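Local coordinates for malonyl CoA-acyl carrier protein transacylase (PDB 3EZO) that probably transfers the malonyl group from malonyl-CoA to the holo acyl carrier protein, supplying the malonyl thioester used in fatty acid synthesis, at residues A42-G47 with A112-L117; A33-T38 with A76-R81; V23-A28 with P70-A75. All blocks are in the same frame, centred on the assembly; numbering follows the deposited sequence.

Contact 1. Residues A42-G47 with A112-L117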
loop_
_atom_site.group_PDB
_atom_site.type_symbol
_atom_site.label_atom_id
_atom_site.label_comp_id
_atom_site.label_asym_id
_atom_site.label_seq_id
_atom_site.Cartn_x
_atom_site.Cartn_y
_atom_site.Cartn_z
ATOM N N ALA A 42 -5.747 -18.068 3.493
ATOM C CA ALA A 42 -6.471 -17.026 2.757
ATOM C C ALA A 42 -7.752 -17.569 2.069
ATOM O O ALA A 42 -8.846 -16.955 2.165
ATOM C CB ALA A 42 -5.548 -16.329 1.745
ATOM N N SER A 43 -7.642 -18.734 1.420
ATOM C CA SER A 43 -8.817 -19.380 0.734
ATOM C C SER A 43 -9.875 -19.762 1.747
ATOM O O SER A 43 -11.104 -19.562 1.565
ATOM C CB SER A 43 -8.371 -20.630 -0.059
ATOM O OG SER A 43 -7.350 -20.295 -1.013
ATOM N N ASP A 44 -9.416 -20.311 2.863
ATOM C CA ASP A 44 -10.371 -20.637 3.912
ATOM C C ASP A 44 -11.080 -19.367 4.422
ATOM O O ASP A 44 -12.290 -19.396 4.619
ATOM C CB ASP A 44 -9.697 -21.403 5.054
ATOM C CG ASP A 44 -10.618 -21.576 6.260
ATOM O OD1 ASP A 44 -11.774 -22.030 6.094
ATOM O OD2 ASP A 44 -10.201 -21.251 7.394
ATOM N N ALA A 45 -10.341 -18.271 4.646
ATOM C CA ALA A 45 -10.971 -17.032 5.123
ATOM C C ALA A 45 -11.918 -16.401 4.068
ATOM O O ALA A 45 -12.972 -15.913 4.414
ATOM C CB ALA A 45 -9.906 -16.019 5.568
ATOM N N LEU A 46 -11.554 -16.449 2.788
ATOM C CA LEU A 46 -12.276 -15.701 1.753
ATOM C C LEU A 46 -13.272 -16.520 0.930
ATOM O O LEU A 46 -14.142 -15.950 0.263
ATOM C CB LEU A 46 -11.303 -15.002 0.825
ATOM C CG LEU A 46 -10.383 -14.012 1.552
ATOM C CD1 LEU A 46 -9.241 -13.516 0.636
ATOM C CD2 LEU A 46 -11.147 -12.854 2.110
ATOM N N GLY A 47 -13.181 -17.854 0.988
ATOM C CA GLY A 47 -14.169 -18.684 0.321
ATOM C C GLY A 47 -13.862 -18.971 -1.122
ATOM O O GLY A 47 -14.639 -19.648 -1.789
ATOM N N ALA A 112 -4.225 -10.099 13.556
ATOM C CA ALA A 112 -4.000 -11.465 13.100
ATOM C C ALA A 112 -4.298 -11.557 11.591
ATOM O O ALA A 112 -5.274 -10.973 11.098
ATOM C CB ALA A 112 -4.885 -12.466 13.915
ATOM N N PHE A 113 -3.456 -12.270 10.864
ATOM C CA PHE A 113 -3.654 -12.459 9.425
ATOM C C PHE A 113 -5.055 -12.937 9.098
ATOM O O PHE A 113 -5.672 -12.417 8.193
ATOM C CB PHE A 113 -2.575 -13.359 8.841
ATOM C CG PHE A 113 -2.702 -13.615 7.340
ATOM C CD1 PHE A 113 -2.748 -12.564 6.424
ATOM C CD2 PHE A 113 -2.750 -14.918 6.854
ATOM C CE1 PHE A 113 -2.852 -12.797 5.023
ATOM C CE2 PHE A 113 -2.818 -15.177 5.462
ATOM C CZ PHE A 113 -2.875 -14.109 4.549
ATOM N N ARG A 114 -5.583 -13.850 9.908
ATOM C CA ARG A 114 -6.915 -14.400 9.698
ATOM C C ARG A 114 -7.948 -13.302 9.801
ATOM O O ARG A 114 -8.974 -13.386 9.133
ATOM C CB ARG A 114 -7.198 -15.519 10.726
ATOM C CG ARG A 114 -8.538 -16.173 10.686
ATOM C CD ARG A 114 -8.809 -16.809 9.332
ATOM N NE ARG A 114 -10.163 -17.368 9.229
ATOM C CZ ARG A 114 -11.263 -16.660 8.973
ATOM N NH1 ARG A 114 -11.208 -15.317 8.756
ATOM N NH2 ARG A 114 -12.428 -17.303 8.911
ATOM N N ASP A 115 -7.690 -12.285 10.642
ATOM C CA ASP A 115 -8.607 -11.137 10.747
ATOM C C ASP A 115 -8.371 -10.113 9.664
ATOM O O ASP A 115 -9.306 -9.439 9.226
ATOM C CB ASP A 115 -8.517 -10.451 12.120
ATOM C CG ASP A 115 -8.867 -11.402 13.244
ATOM O OD1 ASP A 115 -9.553 -12.423 12.966
ATOM O OD2 ASP A 115 -8.441 -11.149 14.389
ATOM N N ALA A 116 -7.136 -9.991 9.232
ATOM C CA ALA A 116 -6.788 -9.000 8.235
ATOM C C ALA A 116 -7.438 -9.296 6.871
ATOM O O ALA A 116 -7.681 -8.393 6.072
ATOM C CB ALA A 116 -5.267 -8.861 8.106
ATOM N N LEU A 117 -7.738 -10.564 6.624
ATOM C CA LEU A 117 -8.240 -10.979 5.326
ATOM C C LEU A 117 -9.638 -10.382 5.030
ATOM O O LEU A 117 -9.772 -9.627 4.072
ATOM C CB LEU A 117 -8.153 -12.519 5.198
ATOM C CG LEU A 117 -6.744 -13.056 4.928
ATOM C CD1 LEU A 117 -6.580 -14.504 5.445
ATOM C CD2 LEU A 117 -6.353 -12.927 3.442
HETATM O O HOH W 1 -13.221 -14.653 6.950
#
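Ala45 and Leu117 mark the nearest backbone approach, their CA atoms 6.6 Å apart, where the axes of helical segments 42-46 and 113-117 pass within 9.5 Å at a crossing angle of -47°. The side chain of Leu117 fills the gap by using its two methyls separately. Its CD1 lies against Ala45, 3.7 Å from that CB atom, and is equally near Ala42 CA. Its CD2 meets Ala42 CB and, further along the helix, Leu46 CD1, and the two leucine side chains cross at about a right angle. Within its own helix, the same Leu117 CD1 rests over one face of the Phe113 ring, displaced toward the rim, so this methyl is held between the ring and the alanines. Helix 65-85 backs the junction, with Ala42 and Leu117 on Thr74 and Leu46 on Pro70; the three helices belong to the helical layer of the larger alpha/beta subdomain of the acyltransferase fold. Arg114 works at the solvent-facing margin. Its CG leaves anti to the backbone N (chi1 178°), and the chain bends at chi2 (59°), which lays one face of the guanidinium over Ala45, whose CB is 3.4 Å from the plane and displaced toward the rim. From there, Arg114 NH1 gives a hydrogen bond of 2.8 Å to a water that in turn donates to Ala45 O, linking the cation to a carbonyl in the last turn of helix 33-46. Asp44 OD2 stays 4.3 Å from Arg114 NE, too far for a salt bridge, and probably adds a longer-range attraction; the arginine side chain also touches Glu41.

Contact 2. Residues A33-T38 with A76-R81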
loop_
_atom_site.group_PDB
_atom_site.type_symbol
_atom_site.label_atom_id
_atom_site.label_comp_id
_atom_site.label_asym_id
_atom_site.label_seq_id
_atom_site.Cartn_x
_atom_site.Cartn_y
_atom_site.Cartn_z
ATOM N N ALA A 33 6.554 -24.541 1.824
ATOM C CA ALA A 33 5.457 -25.039 2.642
ATOM C C ALA A 33 4.661 -23.871 3.286
ATOM O O ALA A 33 3.428 -23.878 3.257
ATOM C CB ALA A 33 6.008 -25.984 3.744
ATOM N N VAL A 34 5.339 -22.863 3.839
ATOM C CA VAL A 34 4.562 -21.764 4.472
ATOM C C VAL A 34 3.771 -20.929 3.489
ATOM O O VAL A 34 2.774 -20.347 3.869
ATOM C CB VAL A 34 5.374 -20.699 5.348
ATOM C CG1 VAL A 34 5.635 -21.248 6.708
ATOM C CG2 VAL A 34 6.575 -20.147 4.627
ATOM N N VAL A 35 4.239 -20.827 2.255
ATOM C CA VAL A 35 3.496 -20.094 1.223
ATOM C C VAL A 35 2.238 -20.867 0.908
ATOM O O VAL A 35 1.130 -20.316 0.908
ATOM C CB VAL A 35 4.361 -19.830 0.005
ATOM C CG1 VAL A 35 3.538 -19.187 -1.098
ATOM C CG2 VAL A 35 5.564 -18.933 0.429
ATOM N N ARG A 36 2.374 -22.180 0.736
ATOM C CA ARG A 36 1.191 -23.013 0.569
ATOM C C ARG A 36 0.169 -22.876 1.712
ATOM O O ARG A 36 -1.033 -22.819 1.465
ATOM C CB ARG A 36 1.599 -24.495 0.432
ATOM C CG ARG A 36 2.423 -24.797 -0.833
ATOM C CD ARG A 36 2.433 -26.327 -1.026
ATOM N NE ARG A 36 3.248 -26.773 -2.133
ATOM C CZ ARG A 36 3.200 -27.998 -2.666
ATOM N NH1 ARG A 36 2.386 -28.913 -2.181
ATOM N NH2 ARG A 36 3.987 -28.311 -3.686
ATOM N N GLU A 37 0.641 -22.836 2.958
ATOM C CA GLU A 37 -0.243 -22.763 4.100
ATOM C C GLU A 37 -0.907 -21.389 4.191
ATOM O O GLU A 37 -2.040 -21.290 4.624
ATOM C CB GLU A 37 0.513 -23.083 5.390
ATOM C CG GLU A 37 1.103 -24.501 5.445
ATOM C CD GLU A 37 1.949 -24.780 6.709
ATOM O OE1 GLU A 37 3.057 -24.169 6.979
ATOM O OE2 GLU A 37 1.461 -25.623 7.446
ATOM N N THR A 38 -0.197 -20.345 3.791
ATOM C CA THR A 38 -0.745 -18.994 3.766
ATOM C C THR A 38 -1.848 -18.816 2.711
ATOM O O THR A 38 -2.908 -18.195 2.980
ATOM C CB THR A 38 0.357 -17.972 3.512
ATOM O OG1 THR A 38 1.337 -18.138 4.522
ATOM C CG2 THR A 38 -0.222 -16.529 3.563
ATOM N N ALA A 76 2.189 -10.620 -0.143
ATOM C CA ALA A 76 3.246 -9.980 0.636
ATOM C C ALA A 76 3.424 -10.635 1.977
ATOM O O ALA A 76 4.566 -10.870 2.384
ATOM C CB ALA A 76 3.028 -8.473 0.751
ATOM N N TYR A 77 2.339 -11.006 2.651
ATOM C CA TYR A 77 2.480 -11.718 3.923
ATOM C C TYR A 77 3.089 -13.125 3.759
ATOM O O TYR A 77 3.914 -13.533 4.550
ATOM C CB TYR A 77 1.179 -11.779 4.720
ATOM C CG TYR A 77 1.413 -12.182 6.156
ATOM C CD1 TYR A 77 2.358 -11.536 6.952
ATOM C CD2 TYR A 77 0.716 -13.236 6.713
ATOM C CE1 TYR A 77 2.575 -11.944 8.304
ATOM C CE2 TYR A 77 0.931 -13.640 8.017
ATOM C CZ TYR A 77 1.863 -13.008 8.800
ATOM O OH TYR A 77 2.000 -13.453 10.102
ATOM N N ALA A 78 2.713 -13.819 2.700
ATOM C CA ALA A 78 3.323 -15.089 2.342
ATOM C C ALA A 78 4.810 -14.927 2.300
ATOM O O ALA A 78 5.554 -15.789 2.773
ATOM C CB ALA A 78 2.794 -15.593 0.956
ATOM N N CYS A 79 5.259 -13.828 1.711
ATOM C CA CYS A 79 6.671 -13.578 1.547
ATOM C C CYS A 79 7.348 -13.333 2.896
ATOM O O CYS A 79 8.510 -13.752 3.111
ATOM C CB CYS A 79 6.925 -12.400 0.621
ATOM S SG CYS A 79 6.599 -12.678 -1.125
ATOM N N TYR A 80 6.620 -12.702 3.798
ATOM C CA TYR A 80 7.111 -12.454 5.156
ATOM C C TYR A 80 7.251 -13.751 5.917
ATOM O O TYR A 80 8.261 -13.959 6.587
ATOM C CB TYR A 80 6.231 -11.451 5.934
ATOM C CG TYR A 80 6.845 -11.051 7.280
ATOM C CD1 TYR A 80 7.920 -10.200 7.325
ATOM C CD2 TYR A 80 6.387 -11.586 8.475
ATOM C CE1 TYR A 80 8.509 -9.838 8.516
ATOM C CE2 TYR A 80 6.974 -11.238 9.694
ATOM C CZ TYR A 80 8.042 -10.373 9.695
ATOM O OH TYR A 80 8.664 -9.997 10.863
ATOM N N ARG A 81 6.228 -14.610 5.833
ATOM C CA ARG A 81 6.272 -15.907 6.478
ATOM C C ARG A 81 7.432 -16.780 5.899
ATOM O O ARG A 81 8.082 -17.490 6.645
ATOM C CB ARG A 81 4.896 -16.617 6.397
ATOM C CG ARG A 81 3.864 -16.171 7.436
ATOM C CD ARG A 81 2.558 -16.886 7.276
ATOM N NE ARG A 81 1.601 -16.718 8.376
ATOM C CZ ARG A 81 0.325 -17.092 8.309
ATOM N NH1 ARG A 81 -0.161 -17.599 7.189
ATOM N NH2 ARG A 81 -0.508 -16.933 9.322
#
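Arg81, Thr38 and Ala78 carry most of the surface buried between segments 33-38 and 76-81, two helical pieces that run roughly antiparallel, with 144° between their directions and 8.6 Å between their axes. The closest backbone approach is at Val35 and Ala78, whose CA atoms are 5.1 Å apart. The small Ala78 side chain permits this: Thr38 CG2 lies against both its CA and its CB, and Val35 CG1, one turn earlier on the helix, comes up to the same methyl. Thr38 divides its branches between two tasks. With OG1 beside its backbone N (chi1 -57°), the hydroxyl turns back to donate to Val34 O over 2.7 Å, while CG2 is left facing Ala78. That carbonyl therefore accepts twice, from Thr38 N and Thr38 OG1, which reach it from opposite faces of its plane. Arg81 brings an extended chain past the threonine. Its NH1 donates to Thr38 OG1 at 3.1 Å, nearly straight at 168° and with the oxygen exactly in the guanidinium plane, and its CD passes 3.3 Å from the same hydroxyl. The stronger polar partner of the arginine is Glu41, one turn further along helix 33-46, whose OE1 forms a salt bridge with Arg81 NH2. On its own helix, Arg81 CG lies over one face of the Tyr77 ring. Nearer the start of helix 33-46, Val34 CG2 packs 3.7 Å from Arg81 O. The bond directions form a short chain: the guanidinium donates to the threonine hydroxyl, which itself donates to Val34 O, so the buried hydroxyl is used both as acceptor and as donor, and the positive charge is probably balanced largely by Glu41.

Contact 3. Residues V23-A28 with P70-A75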
loop_
_atom_site.group_PDB
_atom_site.type_symbol
_atom_site.label_atom_id
_atom_site.label_comp_id
_atom_site.label_asym_id
_atom_site.label_seq_id
_atom_site.Cartn_x
_atom_site.Cartn_y
_atom_site.Cartn_z
ATOM N N VAL A 23 -0.437 -12.021 -12.552
ATOM C CA VAL A 23 -0.819 -13.415 -12.633
ATOM C C VAL A 23 0.488 -14.173 -12.619
ATOM O O VAL A 23 1.411 -13.777 -13.298
ATOM C CB VAL A 23 -1.599 -13.702 -13.928
ATOM C CG1 VAL A 23 -1.669 -15.224 -14.233
ATOM C CG2 VAL A 23 -2.944 -13.064 -13.838
ATOM N N GLY A 24 0.579 -15.182 -11.748
ATOM C CA GLY A 24 1.763 -16.005 -11.636
ATOM C C GLY A 24 2.789 -15.506 -10.652
ATOM O O GLY A 24 3.864 -16.119 -10.516
ATOM N N MET A 25 2.493 -14.417 -9.936
ATOM C CA MET A 25 3.524 -13.782 -9.103
ATOM C C MET A 25 4.096 -14.624 -7.957
ATOM O O MET A 25 5.193 -14.315 -7.492
ATOM C CB MET A 25 3.052 -12.448 -8.527
ATOM C CG MET A 25 1.889 -12.532 -7.625
ATOM S SD MET A 25 1.354 -10.887 -7.120
ATOM C CE MET A 25 -0.169 -11.314 -6.326
ATOM N N LEU A 26 3.364 -15.621 -7.466
ATOM C CA LEU A 26 3.900 -16.521 -6.439
ATOM C C LEU A 26 4.361 -17.892 -6.970
ATOM O O LEU A 26 4.593 -18.822 -6.184
ATOM C CB LEU A 26 2.851 -16.746 -5.359
ATOM C CG LEU A 26 2.532 -15.492 -4.530
ATOM C CD1 LEU A 26 1.424 -15.836 -3.580
ATOM C CD2 LEU A 26 3.770 -15.011 -3.797
ATOM N N ASN A 27 4.497 -18.034 -8.290
ATOM C CA ASN A 27 4.832 -19.348 -8.851
ATOM C C ASN A 27 6.137 -19.876 -8.311
ATOM O O ASN A 27 6.254 -21.035 -8.013
ATOM C CB ASN A 27 4.883 -19.311 -10.393
ATOM C CG ASN A 27 3.524 -19.206 -11.024
ATOM O OD1 ASN A 27 2.484 -19.290 -10.361
ATOM N ND2 ASN A 27 3.518 -19.003 -12.335
ATOM N N ALA A 28 7.112 -18.998 -8.154
ATOM C CA ALA A 28 8.428 -19.376 -7.751
ATOM C C ALA A 28 8.445 -19.894 -6.302
ATOM O O ALA A 28 9.377 -20.597 -5.907
ATOM C CB ALA A 28 9.380 -18.208 -7.943
ATOM N N PRO A 70 -7.091 -8.106 -0.770
ATOM C CA PRO A 70 -6.703 -9.355 -0.082
ATOM C C PRO A 70 -5.601 -10.177 -0.790
ATOM O O PRO A 70 -4.807 -10.815 -0.121
ATOM C CB PRO A 70 -8.009 -10.129 0.055
ATOM C CG PRO A 70 -9.108 -9.316 -0.712
ATOM C CD PRO A 70 -8.536 -8.033 -1.135
ATOM N N VAL A 71 -5.534 -10.134 -2.111
ATOM C CA VAL A 71 -4.450 -10.770 -2.832
ATOM C C VAL A 71 -3.079 -10.186 -2.462
ATOM O O VAL A 71 -2.101 -10.934 -2.290
ATOM C CB VAL A 71 -4.664 -10.739 -4.374
ATOM C CG1 VAL A 71 -3.345 -10.991 -5.090
ATOM C CG2 VAL A 71 -5.762 -11.761 -4.800
ATOM N N MET A 72 -2.998 -8.857 -2.351
ATOM C CA MET A 72 -1.717 -8.228 -2.086
ATOM C C MET A 72 -1.281 -8.370 -0.621
ATOM O O MET A 72 -0.079 -8.421 -0.341
ATOM C CB MET A 72 -1.674 -6.764 -2.519
ATOM C CG MET A 72 -1.470 -6.530 -3.979
ATOM S SD MET A 72 -0.054 -7.370 -4.669
ATOM C CE MET A 72 1.352 -6.672 -3.739
ATOM N N LEU A 73 -2.256 -8.432 0.283
ATOM C CA LEU A 73 -2.017 -8.735 1.682
ATOM C C LEU A 73 -1.465 -10.167 1.789
ATOM O O LEU A 73 -0.453 -10.404 2.431
ATOM C CB LEU A 73 -3.327 -8.613 2.463
ATOM C CG LEU A 73 -3.310 -9.017 3.925
ATOM C CD1 LEU A 73 -2.970 -7.838 4.830
ATOM C CD2 LEU A 73 -4.663 -9.583 4.320
ATOM N N THR A 74 -2.151 -11.103 1.139
ATOM C CA THR A 74 -1.747 -12.525 1.155
ATOM C C THR A 74 -0.350 -12.736 0.572
ATOM O O THR A 74 0.497 -13.378 1.178
ATOM C CB THR A 74 -2.744 -13.359 0.382
ATOM O OG1 THR A 74 -4.016 -13.213 0.989
ATOM C CG2 THR A 74 -2.326 -14.847 0.356
ATOM N N ALA A 75 -0.105 -12.165 -0.600
ATOM C CA ALA A 75 1.134 -12.421 -1.337
ATOM C C ALA A 75 2.333 -11.862 -0.605
ATOM O O ALA A 75 3.368 -12.541 -0.458
ATOM C CB ALA A 75 1.044 -11.836 -2.782
#
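Val71 is the first residue of helical segment 70-75 to meet the loop 23-28, and it does so closely: its CG1 lies 3.4 Å from Met25 CE, tighter than an ordinary carbon-carbon contact. Val71 also packs on Leu53 and Ile54 of helix 50-56, and Met25 reaches the same Ile54, so the methionine tip and the valine share a small apolar cluster. Met72 comes next. Its CB starts away from the loop, but the chain curls back through three successive bends, bringing SD to 4.3 Å from Met25 CE; its side chain also rests on Ser20 and Gln21. Thr74 contributes little here; its side chain lies against helices 33-46 and 113-128, and its hydroxyl folds back to donate from OG1 to Pro70 O over 2.8 Å. Thr74 N bonds to the same oxygen from the opposite face. Ala75 closes the segment and takes the rest of the contact: its CB is 3.8 Å from Met25 CE and 4.1 Å from Leu26 CD1, so one methyl receives both loop residues. Their presentation follows from the backbone. Gly24 to Asn27 form a type I beta turn, closed by Asn27 N to Gly24 O at 3.0 Å, with Met25 and Leu26 at its two central positions and both CB atoms directed at the helix. Gly24 enters the turn with positive phi (90°) and bonds through its backbone to Ile54. Met25, extended beyond CG, delivers only its terminal methyl to Val71 and Ala75. The arrangement belongs to the larger alpha/beta subdomain of the acyltransferase fold, where the loop after strand 11-15 of the parallel sheet, just past the Gly-Gln-Gly-Ser-Gln sequence characteristic of malonyl transferases, packs on helix 65-85.

Overall arrangement
The three contacts adjoin one another around helices 33-46 and 65-85, contact 3 adding the loop that leads to the first of these. The centres of contacts 1 and 2 are 13 Å apart, those of contacts 1 and 3 are 14 Å apart, and those of contacts 2 and 3 are 10 Å apart. Contacts 1 and 2 share helix 33-46 and meet at Phe113, whose CE2 is 3.5 Å from Thr38 CG2 and whose ring also meets Tyr77. Contacts 2 and 3 share helix 65-85. Contacts 1 and 3 join at Thr74, whose OG1 is 3.4 Å from Leu117 CD2. Contact 3 comes nearest to the predicted catalytic centre, the Met72 side chain lying about 10 Å from that of Ser98; contacts 1 and 2 are remote packing.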